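Local atomic coordinates of endo-beta-N-acetylglucosaminidase F1 (Bacteroides thetaiotaomicron VPI-5482, PDB entry 6TCV), a protein that probably hydrolyses the chitobiose core of high-mannose N-glycans, releasing the glycan from its asparagine-linked N-acetylglucosamine, as a glycoside hydrolase of a human gut bacterium. Residues S305-K317 with M333-W347. The protein carries 2 engineered substitutions. Sequence-based numbering, arbitrary orientation.
Sequences STAAAARLCYETK and MYGVATVDGVDAKEW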
loop_
_atom_site.group_PDB
_atom_site.type_symbol
_atom_site.label_atom_id
_atom_site.label_comp_id
_atom_site.label_asym_id
_atom_site.label_seq_id
_atom_site.Cartn_x
_atom_site.Cartn_y
_atom_site.Cartn_z
ATOM N N SER A 305 -14.850 16.917 -2.607
ATOM C CA SER A 305 -14.428 17.306 -1.262
ATOM C C SER A 305 -13.488 16.257 -0.671
ATOM O O SER A 305 -13.516 15.077 -1.035
ATOM C CB SER A 305 -15.623 17.481 -0.332
ATOM O OG SER A 305 -16.121 16.219 0.073
ATOM N N THR A 306 -12.683 16.687 0.292
ATOM C CA THR A 306 -11.890 15.746 1.069
ATOM C C THR A 306 -12.772 14.762 1.837
ATOM O O THR A 306 -12.354 13.628 2.046
ATOM C CB THR A 306 -10.927 16.506 1.992
ATOM O OG1 THR A 306 -11.664 17.444 2.749
ATOM C CG2 THR A 306 -9.784 17.200 1.172
ATOM N N ALA A 307 -13.993 15.120 2.193
ATOM C CA ALA A 307 -14.858 14.162 2.879
ATOM C C ALA A 307 -15.278 13.039 1.936
ATOM O O ALA A 307 -15.292 11.863 2.317
ATOM C CB ALA A 307 -16.121 14.842 3.431
ATOM N N ALA A 308 -15.536 13.354 0.672
ATOM C CA ALA A 308 -15.899 12.313 -0.276
ATOM C C ALA A 308 -14.714 11.412 -0.565
ATOM O O ALA A 308 -14.870 10.197 -0.721
ATOM C CB ALA A 308 -16.406 12.959 -1.587
ATOM N N ALA A 309 -13.528 11.994 -0.671
ATOM C CA ALA A 309 -12.311 11.213 -0.847
ATOM C C ALA A 309 -12.076 10.274 0.326
ATOM O O ALA A 309 -11.732 9.093 0.147
ATOM C CB ALA A 309 -11.118 12.141 -1.036
ATOM N N ALA A 310 -12.236 10.787 1.541
ATOM C CA ALA A 310 -12.040 9.944 2.727
ATOM C C ALA A 310 -13.036 8.801 2.744
ATOM O O ALA A 310 -12.683 7.667 3.089
ATOM C CB ALA A 310 -12.153 10.794 3.999
ATOM N N ARG A 311 -14.290 9.075 2.390
ATOM C CA ARG A 311 -15.271 7.993 2.286
ATOM C C ARG A 311 -14.779 6.875 1.353
ATOM O O ARG A 311 -14.844 5.684 1.692
ATOM C CB ARG A 311 -16.620 8.544 1.831
ATOM C CG ARG A 311 -17.658 7.445 1.393
ATOM C CD ARG A 311 -18.087 6.567 2.569
ATOM N NE ARG A 311 -18.790 7.365 3.580
ATOM C CZ ARG A 311 -19.157 6.878 4.749
ATOM N NH1 ARG A 311 -18.945 5.629 5.086
ATOM N NH2 ARG A 311 -19.715 7.696 5.651
ATOM N N LEU A 312 -14.249 7.243 0.201
ATOM C CA LEU A 312 -13.730 6.236 -0.719
ATOM C C LEU A 312 -12.581 5.463 -0.100
ATOM O O LEU A 312 -12.527 4.228 -0.192
ATOM C CB LEU A 312 -13.279 6.875 -2.061
ATOM C CG LEU A 312 -12.588 5.912 -3.030
ATOM C CD1 LEU A 312 -13.531 4.768 -3.427
ATOM C CD2 LEU A 312 -12.043 6.647 -4.247
ATOM N N CYS A 313 -11.657 6.148 0.571
ATOM C CA CYS A 313 -10.536 5.434 1.181
ATOM C C CYS A 313 -11.008 4.457 2.247
ATOM O O CYS A 313 -10.554 3.306 2.295
ATOM C CB CYS A 313 -9.534 6.433 1.770
ATOM S SG CYS A 313 -8.679 7.421 0.498
ATOM N N TYR A 314 -11.914 4.916 3.112
ATOM C CA TYR A 314 -12.456 4.097 4.182
ATOM C C TYR A 314 -13.149 2.874 3.610
ATOM O O TYR A 314 -12.922 1.757 4.077
ATOM C CB TYR A 314 -13.451 4.935 5.005
ATOM C CG TYR A 314 -14.272 4.131 5.949
ATOM C CD1 TYR A 314 -13.737 3.686 7.164
ATOM C CD2 TYR A 314 -15.569 3.796 5.633
ATOM C CE1 TYR A 314 -14.518 2.891 8.045
ATOM C CE2 TYR A 314 -16.341 3.034 6.513
ATOM C CZ TYR A 314 -15.800 2.611 7.713
ATOM O OH TYR A 314 -16.562 1.844 8.583
ATOM N N GLU A 315 -14.020 3.057 2.615
ATOM C CA GLU A 315 -14.736 1.932 2.040
ATOM C C GLU A 315 -13.793 0.986 1.330
ATOM O O GLU A 315 -14.030 -0.219 1.318
ATOM C CB GLU A 315 -15.854 2.410 1.092
ATOM C CG GLU A 315 -16.932 3.220 1.766
ATOM C CD GLU A 315 -17.755 2.473 2.790
ATOM O OE1 GLU A 315 -17.719 1.192 2.815
ATOM O OE2 GLU A 315 -18.463 3.153 3.572
ATOM N N THR A 316 -12.733 1.502 0.724
ATOM C CA THR A 316 -11.773 0.620 0.076
ATOM C C THR A 316 -11.063 -0.245 1.109
ATOM O O THR A 316 -10.962 -1.463 0.926
ATOM C CB THR A 316 -10.756 1.434 -0.722
ATOM O OG1 THR A 316 -11.401 2.261 -1.703
ATOM C CG2 THR A 316 -9.816 0.534 -1.477
ATOM N N LYS A 317 -10.652 0.331 2.243
ATOM C CA LYS A 317 -10.014 -0.489 3.271
ATOM C C LYS A 317 -10.984 -1.522 3.807
ATOM O O LYS A 317 -10.596 -2.664 4.057
ATOM C CB LYS A 317 -9.488 0.403 4.382
ATOM C CG LYS A 317 -8.582 -0.296 5.379
ATOM C CD LYS A 317 -7.260 -0.631 4.805
ATOM C CE LYS A 317 -6.322 -1.267 5.843
ATOM N NZ LYS A 317 -5.029 -1.593 5.218
ATOM N N MET A 333 -7.811 14.724 -2.335
ATOM C CA MET A 333 -7.715 13.317 -1.984
ATOM C C MET A 333 -7.465 13.041 -0.502
ATOM O O MET A 333 -7.723 11.908 -0.055
ATOM C CB MET A 333 -6.602 12.616 -2.804
ATOM C CG MET A 333 -6.785 11.104 -2.882
ATOM S SD MET A 333 -8.285 10.656 -3.813
ATOM C CE MET A 333 -9.046 9.454 -2.693
ATOM N N TYR A 334 -6.947 14.010 0.253
ATOM C CA TYR A 334 -6.441 13.765 1.600
ATOM C C TYR A 334 -6.728 14.924 2.515
ATOM O O TYR A 334 -6.570 16.065 2.122
ATOM C CB TYR A 334 -4.923 13.578 1.545
ATOM C CG TYR A 334 -4.241 13.225 2.843
ATOM C CD1 TYR A 334 -4.417 11.981 3.460
ATOM C CD2 TYR A 334 -3.390 14.120 3.437
ATOM C CE1 TYR A 334 -3.746 11.632 4.614
ATOM C CE2 TYR A 334 -2.710 13.809 4.643
ATOM C CZ TYR A 334 -2.907 12.534 5.223
ATOM O OH TYR A 334 -2.234 12.165 6.372
ATOM N N GLY A 335 -7.104 14.625 3.741
ATOM C CA GLY A 335 -7.245 15.653 4.757
ATOM C C GLY A 335 -8.296 15.412 5.813
ATOM O O GLY A 335 -8.138 15.940 6.917
ATOM N N VAL A 336 -9.317 14.647 5.537
ATOM C CA VAL A 336 -10.340 14.307 6.532
ATOM C C VAL A 336 -9.909 13.073 7.293
ATOM O O VAL A 336 -9.541 12.050 6.702
ATOM C CB VAL A 336 -11.696 14.101 5.839
ATOM C CG1 VAL A 336 -12.689 13.399 6.763
ATOM C CG2 VAL A 336 -12.239 15.435 5.414
ATOM N N ALA A 337 -9.968 13.144 8.612
ATOM C CA ALA A 337 -9.269 12.180 9.443
ATOM C C ALA A 337 -10.200 11.163 10.092
ATOM O O ALA A 337 -9.709 10.247 10.786
ATOM C CB ALA A 337 -8.520 12.952 10.545
ATOM N N THR A 338 -11.503 11.251 9.841
ATOM C CA THR A 338 -12.454 10.334 10.456
ATOM C C THR A 338 -13.583 10.067 9.464
ATOM O O THR A 338 -14.120 11.009 8.862
ATOM C CB THR A 338 -13.028 10.960 11.737
ATOM O OG1 THR A 338 -11.978 11.555 12.507
ATOM C CG2 THR A 338 -13.655 9.897 12.599
ATOM N N VAL A 339 -13.991 8.813 9.355
ATOM C CA VAL A 339 -15.176 8.406 8.595
ATOM C C VAL A 339 -15.953 7.450 9.462
ATOM O O VAL A 339 -15.395 6.461 9.945
ATOM C CB VAL A 339 -14.833 7.734 7.257
ATOM C CG1 VAL A 339 -16.096 7.271 6.554
ATOM C CG2 VAL A 339 -14.058 8.664 6.377
ATOM N N ASP A 340 -17.216 7.746 9.691
ATOM C CA ASP A 340 -18.054 6.856 10.504
ATOM C C ASP A 340 -17.390 6.542 11.856
ATOM O O ASP A 340 -17.484 5.428 12.381
ATOM C CB ASP A 340 -18.427 5.594 9.749
ATOM C CG ASP A 340 -19.380 5.863 8.595
ATOM O OD1 ASP A 340 -19.896 6.978 8.474
ATOM O OD2 ASP A 340 -19.595 4.931 7.804
ATOM N N GLY A 341 -16.752 7.556 12.443
ATOM C CA GLY A 341 -16.088 7.426 13.716
ATOM C C GLY A 341 -14.792 6.656 13.692
ATOM O O GLY A 341 -14.165 6.503 14.747
ATOM N N VAL A 342 -14.277 6.291 12.537
ATOM C CA VAL A 342 -13.076 5.484 12.437
ATOM C C VAL A 342 -11.936 6.373 11.979
ATOM O O VAL A 342 -12.023 7.030 10.924
ATOM C CB VAL A 342 -13.244 4.314 11.441
ATOM C CG1 VAL A 342 -12.000 3.487 11.371
ATOM C CG2 VAL A 342 -14.421 3.423 11.850
ATOM N N ASP A 343 -10.849 6.367 12.760
ATOM C CA ASP A 343 -9.696 7.209 12.480
ATOM C C ASP A 343 -8.918 6.771 11.273
ATOM O O ASP A 343 -8.781 5.579 10.987
ATOM C CB ASP A 343 -8.771 7.193 13.684
ATOM C CG ASP A 343 -7.608 8.123 13.522
ATOM O OD1 ASP A 343 -7.788 9.292 13.846
ATOM O OD2 ASP A 343 -6.481 7.610 13.244
ATOM N N ALA A 344 -8.354 7.777 10.595
ATOM C CA ALA A 344 -7.596 7.562 9.376
ATOM C C ALA A 344 -6.432 6.590 9.493
ATOM O O ALA A 344 -6.065 5.974 8.485
ATOM C CB ALA A 344 -7.046 8.901 8.870
ATOM N N LYS A 345 -5.828 6.405 10.675
ATOM C CA LYS A 345 -4.755 5.405 10.767
ATOM C C LYS A 345 -5.240 4.018 10.333
ATOM O O LYS A 345 -4.437 3.180 9.872
ATOM C CB LYS A 345 -4.124 5.373 12.121
ATOM C CG LYS A 345 -2.807 4.634 12.175
ATOM C CD LYS A 345 -2.176 4.665 13.574
ATOM C CE LYS A 345 -0.946 3.818 13.613
ATOM N NZ LYS A 345 -0.270 3.848 14.936
ATOM N N GLU A 346 -6.536 3.759 10.460
ATOM C CA GLU A 346 -7.096 2.457 10.123
ATOM C C GLU A 346 -7.304 2.303 8.621
ATOM O O GLU A 346 -7.612 1.182 8.187
ATOM C CB GLU A 346 -8.433 2.281 10.828
ATOM C CG GLU A 346 -8.444 2.334 12.352
ATOM C CD GLU A 346 -8.137 1.017 13.067
ATOM O OE1 GLU A 346 -8.011 -0.052 12.416
ATOM O OE2 GLU A 346 -8.178 1.008 14.343
ATOM N N TRP A 347 -7.263 3.379 7.822
ATOM C CA TRP A 347 -7.604 3.286 6.400
ATOM C C TRP A 347 -6.710 4.080 5.449
ATOM O O TRP A 347 -6.976 4.058 4.247
ATOM C CB TRP A 347 -9.129 3.523 6.133
ATOM C CG TRP A 347 -9.757 4.635 6.904
ATOM C CD1 TRP A 347 -10.424 4.541 8.062
ATOM C CD2 TRP A 347 -9.782 6.028 6.518
ATOM N NE1 TRP A 347 -10.837 5.790 8.484
ATOM C CE2 TRP A 347 -10.426 6.721 7.544
ATOM C CE3 TRP A 347 -9.283 6.753 5.419
ATOM C CZ2 TRP A 347 -10.619 8.113 7.494
ATOM C CZ3 TRP A 347 -9.452 8.126 5.389
ATOM C CH2 TRP A 347 -10.102 8.782 6.422
HETATM O O HOH W 1 -9.759 13.335 2.907
HETATM O O HOH W 2 -19.193 2.377 8.357
#
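R311 reaches from helix 306-319 to grip D340 end-on in a two-nitrogen salt bridge, NH1 giving a nearly straight bond to OD2 (2.9 Å) and NH2 one to OD1. Both oxygens lie close to the guanidinium plane, yet the nitrogens meet them from above the carboxylate plane, the two groups being turned 56° apart. V339 CG1 sits over the centre of the guanidinium face and also touches Y314 CD2 (3.6 Å). With CG anti to the backbone N (chi1 168°), Y314 lays CB over the five-membered ring of W347 and directs its ring edge at the same face, an edge-to-face pair with planes at 87°. A310 CB packs between V336, V339 and W347 CH2, while M333 CE meets A309 CB and C313 SG.

In the second shell, R311 NH1 is shared with E315 OE2 in a salt-bridge network, and W347 NE1 bonds V342 O (3.0 Å). A leucine in place of R311 would probably leave D340 and E315 without their shared countercharge. Helix 306-319 is the crossover of a beta-alpha-beta unit between parallel strands 283-287 and 324-329; the type I' hairpin precedes strand 350-353, consistent with the beta/alpha barrel of such endoglycosidases.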